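Local coordinates for protein UDP-glucose 4-epimerase (Brucella ovis, PDB 4WOK) that probably interconverts UDP-glucose and UDP-galactose by inverting the sugar at C4, using the NAD bound in its Rossmann-type domain, at residues Y233-T237 and T321-T325. The protein carries 2 engineered substitutions. Residues are numbered along the deposited sequence; the frame is centred on the assembly and turned at random.
Sequences YIHVT and TIIRT
The H235 imidazole meets T325 at its edge: NE2 donates to T325 OG1 over 3.0 Å. The bond is bent (145° at the hydrogen), and the hydroxyl is tilted some 21° out of the ring plane. At the other ring nitrogen, ND1 accepts from the backbone N of T237, 3.0 Å away and nearly in plane. This second bond caps the helix that H235 precedes, and since it uses ND1 as acceptor, it fits a neutral ring with its proton on NE2. Gripped at both nitrogens, the imidazole has its rotation fixed. With CG anti to the backbone N (chi1 -163°), the ring extends from the end of the strand to the helix 319-326. T321 CG2 and I322 CA come up obliquely to the ring, each about 4.0 Å from H235 CD2; I322 CG1 also lies 4.0 Å from that carbon.

T325 OG1 sits between its own backbone N and carbonyl carbon, from where it donates back to T321 O at 2.8 Å. That carbonyl also takes the helical bond from T325 N, the two donors arriving from opposite faces of its plane. OG1 thus donates one bond and accepts two, from H235 NE2 and A184 N, which satisfies the buried hydroxyl.

I322 CD1 reaches Y233 CB (4.2 Å), an apolar touch near the base of the tyrosine, whose ring leads away. I201 of helix 200-209 packs against both side chains. H235 N is hydrogen-bonded to S317 OG, tying the strand to the residues just before helix 319-326.

The arrangement is a histidine N-cap where strand 230-235 runs straight into helix 236-251, its ring tying helix 319-326 to that junction. In UDP-glucose 4-epimerases the C-terminal part beside the Rossmann fold holds the sugar nucleotide, and this contact probably belongs to it.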
# COMPACT_ATOMS: atom_id res chain seq x y z
N TYR A 233 -5.22 -7.44 6.41
CA TYR A 233 -5.38 -5.99 6.51
C TYR A 233 -4.35 -5.36 7.43
O TYR A 233 -4.12 -5.83 8.53
CB TYR A 233 -6.79 -5.65 7.00
CG TYR A 233 -7.86 -6.22 6.09
CD1 TYR A 233 -8.34 -7.51 6.29
CD2 TYR A 233 -8.35 -5.50 5.01
CE1 TYR A 233 -9.30 -8.05 5.45
CE2 TYR A 233 -9.30 -6.03 4.17
CZ TYR A 233 -9.77 -7.31 4.39
OH TYR A 233 -10.72 -7.85 3.55
N ILE A 234 -3.72 -4.29 6.96
CA ILE A 234 -2.75 -3.58 7.78
C ILE A 234 -3.07 -2.09 7.80
O ILE A 234 -3.40 -1.49 6.77
CB ILE A 234 -1.29 -3.82 7.28
CG1 ILE A 234 -0.29 -2.99 8.09
CG2 ILE A 234 -1.15 -3.52 5.79
CD1 ILE A 234 1.16 -3.43 7.88
N HIS A 235 -3.01 -1.50 8.98
CA HIS A 235 -3.31 -0.09 9.16
C HIS A 235 -2.30 0.79 8.43
O HIS A 235 -1.09 0.55 8.49
CB HIS A 235 -3.34 0.26 10.65
CG HIS A 235 -4.02 1.55 10.96
ND1 HIS A 235 -3.46 2.77 10.66
CD2 HIS A 235 -5.22 1.81 11.52
CE1 HIS A 235 -4.29 3.73 11.04
NE2 HIS A 235 -5.36 3.18 11.57
N VAL A 236 -2.80 1.83 7.77
CA VAL A 236 -1.96 2.70 6.95
C VAL A 236 -0.87 3.41 7.77
O VAL A 236 0.22 3.71 7.26
CB VAL A 236 -2.83 3.74 6.21
CG1 VAL A 236 -3.61 4.59 7.21
CG2 VAL A 236 -1.99 4.60 5.27
N THR A 237 -1.14 3.68 9.04
CA THR A 237 -0.12 4.31 9.88
C THR A 237 1.02 3.33 10.14
O THR A 237 2.19 3.73 10.18
CB THR A 237 -0.70 4.80 11.22
OG1 THR A 237 -1.74 5.75 10.95
CG2 THR A 237 0.38 5.47 12.06
N THR A 321 -9.14 -0.80 15.77
CA THR A 321 -8.48 0.47 15.42
C THR A 321 -8.66 0.80 13.94
O THR A 321 -8.93 1.95 13.57
CB THR A 321 -6.98 0.43 15.76
OG1 THR A 321 -6.83 0.26 17.17
CG2 THR A 321 -6.31 1.73 15.34
N ILE A 322 -8.52 -0.21 13.09
CA ILE A 322 -8.73 -0.02 11.66
C ILE A 322 -10.13 0.52 11.42
O ILE A 322 -10.31 1.52 10.73
CB ILE A 322 -8.52 -1.34 10.89
CG1 ILE A 322 -7.04 -1.69 10.86
CG2 ILE A 322 -9.12 -1.25 9.50
CD1 ILE A 322 -6.74 -3.07 10.32
N ILE A 323 -11.13 -0.13 12.02
CA ILE A 323 -12.51 0.28 11.78
C ILE A 323 -12.80 1.66 12.34
O ILE A 323 -13.36 2.51 11.67
CB ILE A 323 -13.51 -0.71 12.37
CG1 ILE A 323 -13.40 -2.06 11.67
CG2 ILE A 323 -14.92 -0.14 12.24
CD1 ILE A 323 -13.49 -1.98 10.17
N ARG A 324 -12.42 1.86 13.60
CA ARG A 324 -12.67 3.10 14.30
C ARG A 324 -12.06 4.32 13.59
O ARG A 324 -12.67 5.40 13.53
CB ARG A 324 -12.13 3.00 15.72
CG ARG A 324 -12.82 3.88 16.73
CD ARG A 324 -12.21 3.71 18.11
NE ARG A 324 -12.34 2.34 18.60
CZ ARG A 324 -13.35 1.92 19.37
NH1 ARG A 324 -14.31 2.76 19.73
NH2 ARG A 324 -13.38 0.66 19.77
N THR A 325 -10.86 4.17 13.05
CA THR A 325 -10.20 5.34 12.45
C THR A 325 -10.69 5.60 11.03
O THR A 325 -10.68 6.74 10.57
CB THR A 325 -8.66 5.20 12.46
OG1 THR A 325 -8.26 4.01 11.77
CG2 THR A 325 -8.17 5.12 13.88